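Local coordinates for putative two-component sensor histidine kinase protein (Sinorhizobium meliloti, PDB 3HCY), which probably acts as a histidine kinase that senses light or another signal and phosphorylates itself from ATP; this chain is its GAF domain, at residues Glu45-Ala50 with Val86-Ala91; Glu70-Ala75 with Glu80-Ile85. One frame throughout, in Å; residues are numbered along the deposited sequence.

Contact 1: Glu45-Ala50 with Val86-Ala91; sequences EHYQRA and VGEGIA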
loop_
_atom_site.group_PDB
_atom_site.type_symbol
_atom_site.label_atom_id
_atom_site.label_comp_id
_atom_site.label_asym_id
_atom_site.label_seq_id
_atom_site.Cartn_x
_atom_site.Cartn_y
_atom_site.Cartn_z
ATOM N N GLU A 45 -24.665 6.113 -1.582
ATOM C CA GLU A 45 -24.972 5.731 -2.949
ATOM C C GLU A 45 -25.558 6.874 -3.726
ATOM O O GLU A 45 -25.217 7.104 -4.875
ATOM C CB GLU A 45 -25.926 4.585 -2.902
ATOM C CG GLU A 45 -25.182 3.333 -2.433
ATOM C CD GLU A 45 -26.070 2.127 -2.165
ATOM O OE1 GLU A 45 -27.329 2.246 -2.176
ATOM O OE2 GLU A 45 -25.483 1.040 -1.943
ATOM N N HIS A 46 -26.391 7.656 -3.069
ATOM C CA HIS A 46 -26.909 8.830 -3.707
ATOM C C HIS A 46 -25.768 9.613 -4.274
ATOM O O HIS A 46 -25.802 9.986 -5.428
ATOM C CB HIS A 46 -27.659 9.669 -2.724
ATOM C CG HIS A 46 -28.311 10.858 -3.338
ATOM N ND1 HIS A 46 -29.510 10.779 -4.024
ATOM C CD2 HIS A 46 -27.956 12.171 -3.343
ATOM C CE1 HIS A 46 -29.859 11.995 -4.427
ATOM N NE2 HIS A 46 -28.929 12.856 -4.036
ATOM N N TYR A 47 -24.733 9.851 -3.471
ATOM C CA TYR A 47 -23.588 10.595 -3.970
ATOM C C TYR A 47 -22.940 9.845 -5.104
ATOM O O TYR A 47 -22.493 10.434 -6.069
ATOM C CB TYR A 47 -22.553 10.836 -2.878
ATOM C CG TYR A 47 -21.291 11.589 -3.356
ATOM C CD1 TYR A 47 -20.091 10.926 -3.539
ATOM C CD2 TYR A 47 -21.305 12.962 -3.609
ATOM C CE1 TYR A 47 -18.950 11.599 -3.961
ATOM C CE2 TYR A 47 -20.147 13.633 -4.032
ATOM C CZ TYR A 47 -18.977 12.933 -4.206
ATOM O OH TYR A 47 -17.814 13.558 -4.645
ATOM N N GLN A 48 -22.861 8.540 -4.974
ATOM C CA GLN A 48 -22.062 7.780 -5.908
ATOM C C GLN A 48 -22.685 7.808 -7.305
ATOM O O GLN A 48 -21.972 8.051 -8.294
ATOM C CB GLN A 48 -21.836 6.347 -5.377
ATOM C CG GLN A 48 -20.970 6.339 -4.130
ATOM C CD GLN A 48 -20.764 5.009 -3.520
ATOM O OE1 GLN A 48 -21.584 4.107 -3.694
ATOM N NE2 GLN A 48 -19.695 4.865 -2.784
ATOM N N ARG A 49 -24.014 7.614 -7.365
ATOM C CA ARG A 49 -24.771 7.712 -8.607
ATOM C C ARG A 49 -24.653 9.117 -9.153
ATOM O O ARG A 49 -24.478 9.331 -10.336
ATOM C CB ARG A 49 -26.232 7.412 -8.351
ATOM C CG ARG A 49 -26.593 5.955 -7.986
ATOM C CD ARG A 49 -28.152 5.708 -8.071
ATOM N NE ARG A 49 -28.942 6.529 -7.103
ATOM C CZ ARG A 49 -29.215 6.211 -5.819
ATOM N NH1 ARG A 49 -28.810 5.059 -5.255
ATOM N NH2 ARG A 49 -29.917 7.061 -5.085
ATOM N N ALA A 50 -24.720 10.074 -8.243
ATOM C CA ALA A 50 -24.685 11.491 -8.548
ATOM C C ALA A 50 -23.494 11.878 -9.371
ATOM O O ALA A 50 -23.618 12.624 -10.321
ATOM C CB ALA A 50 -24.669 12.292 -7.268
ATOM N N VAL A 86 -21.238 19.387 -1.759
ATOM C CA VAL A 86 -21.673 20.015 -0.551
ATOM C C VAL A 86 -22.942 19.335 -0.009
ATOM O O VAL A 86 -23.026 19.029 1.163
ATOM C CB VAL A 86 -21.745 21.616 -0.664
ATOM C CG1 VAL A 86 -22.300 22.190 0.544
ATOM C CG2 VAL A 86 -20.431 22.221 -1.096
ATOM N N GLY A 87 -23.889 18.984 -0.849
ATOM C CA GLY A 87 -25.064 18.324 -0.315
ATOM C C GLY A 87 -24.774 16.991 0.321
ATOM O O GLY A 87 -25.533 16.534 1.203
ATOM N N GLU A 88 -23.696 16.356 -0.137
ATOM C CA GLU A 88 -23.200 15.130 0.504
ATOM C C GLU A 88 -22.588 15.432 1.847
ATOM O O GLU A 88 -22.448 14.550 2.688
ATOM C CB GLU A 88 -22.161 14.426 -0.391
ATOM C CG GLU A 88 -21.523 13.108 0.157
ATOM C CD GLU A 88 -22.512 11.989 0.389
ATOM O OE1 GLU A 88 -23.550 12.016 -0.271
ATOM O OE2 GLU A 88 -22.264 11.097 1.239
ATOM N N GLY A 89 -22.235 16.689 2.071
ATOM C CA GLY A 89 -21.644 17.084 3.337
ATOM C C GLY A 89 -20.131 17.206 3.316
ATOM O O GLY A 89 -19.551 17.317 4.388
ATOM N N ILE A 90 -19.509 17.210 2.122
ATOM C CA ILE A 90 -18.034 17.243 1.946
ATOM C C ILE A 90 -17.525 18.677 1.658
ATOM O O ILE A 90 -18.152 19.406 0.872
ATOM C CB ILE A 90 -17.621 16.361 0.736
ATOM C CG1 ILE A 90 -17.873 14.890 1.046
ATOM C CG2 ILE A 90 -16.169 16.651 0.239
ATOM C CD1 ILE A 90 -18.288 14.081 -0.204
ATOM N N ALA A 91 -16.391 19.061 2.267
ATOM C CA ALA A 91 -15.781 20.398 2.151
ATOM C C ALA A 91 -14.409 20.362 1.414
ATOM O O ALA A 91 -13.927 21.374 0.889
ATOM C CB ALA A 91 -15.595 20.995 3.575
#

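Contact 2: Glu70-Ala75 with Glu80-Ile85; sequences ENVDDA and ELKESI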
loop_
_atom_site.group_PDB
_atom_site.type_symbol
_atom_site.label_atom_id
_atom_site.label_comp_id
_atom_site.label_asym_id
_atom_site.label_seq_id
_atom_site.Cartn_x
_atom_site.Cartn_y
_atom_site.Cartn_z
ATOM N N GLU A 70 -9.075 22.241 -1.248
ATOM C CA GLU A 70 -9.018 22.508 0.181
ATOM C C GLU A 70 -10.324 23.020 0.728
ATOM O O GLU A 70 -10.655 22.752 1.882
ATOM C CB GLU A 70 -7.910 23.515 0.464
ATOM C CG GLU A 70 -6.563 22.911 0.172
ATOM C CD GLU A 70 -5.448 23.879 0.365
ATOM O OE1 GLU A 70 -5.753 25.106 0.548
ATOM O OE2 GLU A 70 -4.274 23.407 0.316
ATOM N N ASN A 71 -11.024 23.802 -0.094
ATOM C CA ASN A 71 -12.370 24.266 0.205
ATOM C C ASN A 71 -13.151 24.177 -1.048
ATOM O O ASN A 71 -12.727 24.731 -2.066
ATOM C CB ASN A 71 -12.353 25.700 0.635
ATOM C CG ASN A 71 -13.571 26.073 1.392
ATOM O OD1 ASN A 71 -14.702 25.818 0.954
ATOM N ND2 ASN A 71 -13.365 26.700 2.550
ATOM N N VAL A 72 -14.283 23.489 -0.973
ATOM C CA VAL A 72 -15.105 23.275 -2.148
ATOM C C VAL A 72 -15.563 24.610 -2.655
ATOM O O VAL A 72 -15.622 24.821 -3.883
ATOM C CB VAL A 72 -16.420 22.520 -1.911
ATOM C CG1 VAL A 72 -16.853 21.866 -3.212
ATOM C CG2 VAL A 72 -16.297 21.522 -0.861
ATOM N N ASP A 73 -15.921 25.490 -1.720
ATOM C CA ASP A 73 -16.507 26.756 -2.083
ATOM C C ASP A 73 -15.578 27.545 -2.916
ATOM O O ASP A 73 -16.003 28.362 -3.695
ATOM C CB ASP A 73 -16.859 27.556 -0.851
ATOM C CG ASP A 73 -17.999 26.919 -0.066
ATOM O OD1 ASP A 73 -18.958 26.438 -0.734
ATOM O OD2 ASP A 73 -17.929 26.898 1.204
ATOM N N ASP A 74 -14.297 27.287 -2.775
ATOM C CA ASP A 74 -13.330 27.989 -3.558
ATOM C C ASP A 74 -12.852 27.201 -4.802
ATOM O O ASP A 74 -11.973 27.666 -5.488
ATOM C CB ASP A 74 -12.196 28.436 -2.618
ATOM C CG ASP A 74 -12.713 29.371 -1.458
ATOM O OD1 ASP A 74 -13.607 30.246 -1.667
ATOM O OD2 ASP A 74 -12.222 29.233 -0.315
ATOM N N ALA A 75 -13.466 26.064 -5.144
ATOM C CA ALA A 75 -13.057 25.272 -6.319
ATOM C C ALA A 75 -13.716 25.690 -7.654
ATOM O O ALA A 75 -14.661 26.485 -7.688
ATOM C CB ALA A 75 -13.304 23.787 -6.065
ATOM N N GLU A 80 -23.883 22.161 -10.623
ATOM C CA GLU A 80 -24.412 20.868 -10.334
ATOM C C GLU A 80 -23.488 20.010 -9.460
ATOM O O GLU A 80 -23.952 19.332 -8.536
ATOM C CB GLU A 80 -24.659 20.142 -11.651
ATOM C CG GLU A 80 -25.771 20.730 -12.547
ATOM C CD GLU A 80 -25.880 19.955 -13.889
ATOM O OE1 GLU A 80 -24.983 19.121 -14.174
ATOM O OE2 GLU A 80 -26.881 20.162 -14.645
ATOM N N LEU A 81 -22.194 20.023 -9.781
ATOM C CA LEU A 81 -21.222 19.089 -9.214
ATOM C C LEU A 81 -20.707 19.587 -7.867
ATOM O O LEU A 81 -20.435 18.788 -6.966
ATOM C CB LEU A 81 -20.061 18.900 -10.189
ATOM C CG LEU A 81 -18.820 18.023 -9.869
ATOM C CD1 LEU A 81 -19.261 16.564 -9.684
ATOM C CD2 LEU A 81 -17.695 18.128 -10.873
ATOM N N LYS A 82 -20.554 20.904 -7.741
ATOM C CA LYS A 82 -20.410 21.522 -6.445
ATOM C C LYS A 82 -21.636 21.301 -5.557
ATOM O O LYS A 82 -21.506 21.035 -4.402
ATOM C CB LYS A 82 -20.113 22.998 -6.606
ATOM C CG LYS A 82 -19.866 23.752 -5.278
ATOM C CD LYS A 82 -19.515 25.255 -5.475
ATOM C CE LYS A 82 -19.286 26.044 -4.153
ATOM N NZ LYS A 82 -18.945 27.505 -4.377
ATOM N N GLU A 83 -22.832 21.347 -6.097
ATOM C CA GLU A 83 -24.002 21.079 -5.262
ATOM C C GLU A 83 -23.986 19.649 -4.788
ATOM O O GLU A 83 -24.411 19.342 -3.671
ATOM C CB GLU A 83 -25.305 21.377 -6.013
ATOM C CG GLU A 83 -26.628 21.123 -5.197
ATOM C CD GLU A 83 -26.624 21.686 -3.730
ATOM O OE1 GLU A 83 -26.283 22.881 -3.534
ATOM O OE2 GLU A 83 -26.984 20.933 -2.769
ATOM N N SER A 84 -23.494 18.764 -5.642
ATOM C CA SER A 84 -23.461 17.349 -5.303
ATOM C C SER A 84 -22.518 17.088 -4.150
ATOM O O SER A 84 -22.848 16.327 -3.245
ATOM C CB SER A 84 -23.080 16.502 -6.504
ATOM O OG SER A 84 -24.240 15.891 -7.037
ATOM N N ILE A 85 -21.360 17.742 -4.170
ATOM C CA ILE A 85 -20.380 17.531 -3.110
ATOM C C ILE A 85 -20.929 18.092 -1.780
ATOM O O ILE A 85 -21.091 17.369 -0.814
ATOM C CB ILE A 85 -19.065 18.227 -3.420
ATOM C CG1 ILE A 85 -18.280 17.418 -4.454
ATOM C CG2 ILE A 85 -18.283 18.488 -2.081
ATOM C CD1 ILE A 85 -17.478 18.307 -5.403
#

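Contact 1: Glu45-Ala50 with Val86-Ala91
Y47, on the short helix 45-50, meets E88 at the end of helix 79-88 and I90 just beyond it. Its backbone N is hydrogen-bonded to S44 OG, just before this helix. Its ring carbon CG lies opposite the backbone N (chi1 178°), which carries the ring out toward helix 79-88. E88 comes across it at about a right angle. E88 CB is 3.6 Å from Y47 CD2, and E88 CG lies near Y47 CG. E88 CB approaches the ring obliquely. The E88 chain then bends at chi2 (62°), so its carboxylate turns back over the root of the tyrosine, with E88 CD 3.5 Å from Y47 CB. Carboxylate and ring planes are 48° apart. The polar end of E88 is held by other residues: OE2 forms a salt bridge with R23, and OE1 a hydrogen bond with S44 OG. S44 OG therefore links the carboxylate to the backbone of Y47. Further out, I90 CD1 sits over one face of the tyrosine ring, offset toward its rim and 4.2 Å from Y47 CZ. Y47 also packs on F37 and Y111 of the central sheet and on I85. This is the GAF fold, an antiparallel sheet with strand order 2-1-5-4-3, and here two helices meet beside the sheet. Q48, the next residue, turns to L43, F37 and A40. A50 then reaches S84 of helix 79-88. On the other side, a Schellman motif closes helix 79-88. G89 takes a positive phi, and G89 N bonds back to V86 O at 2.6 Å. The turn leads into I90, which also packs on L43, I85 and Y111.

Contact 2: Glu70-Ala75 with Glu80-Ile85
An Asx turn shapes the loop that joins strand 67-69 to helix 79-88, and beside it V72 packs on K82 and I85 of the helix, and D73 meets K82. N71 OD1 accepts from D73 N at 3.0 Å, and N71 O and V72 O accept from D74 N and A75 N. V72 points its two methyl groups at the helix. V72 CG1 and CG2 both lie 3.8 Å from I85 CG2, and V72 CG1 also touches K82 CG. K82 is extended along its whole length, every torsion near 180°, and this carries its amine past V72 to D73. There K82 NZ donates to D73 O at 3.1 Å. The C=O...N angle is 107°, and the amine is tilted 23° from the carbonyl plane, so it comes from the flank of the oxygen. D73 OD1 is 3.5 Å from K82 CE. The salt bridge from D73 OD1 to K82 NZ is long, at 3.8 Å. The lysine thus grips the loop mainly through a backbone oxygen, with the carboxylate alongside. I85 also packs on F77, I90 and Y47. The whole is a strand-to-helix connection of the GAF fold, its loop turned by an Asx turn and folded back on the helix it leads into.

Both contacts use helix 79-88, and their centres lie about 10 Å apart. Along the chain, the stretch closed off by contact 1 contains both segments of contact 2. Contact 1 joins the end of the helix to helix 45-50 and is buried. Contact 2 ties the helix to the loop that precedes it and is partly buried, with D73 exposed at its edge. V72 and I85 of contact 2 also pack against I90 and A91 of contact 1. The chemistry differs with place. Contact 1 is van der Waals packing around a tyrosine, and the polar end of E88 is bound outside it. Contact 2 pairs an apolar valine-isoleucine patch with a lysine hydrogen bond to a backbone oxygen near the surface.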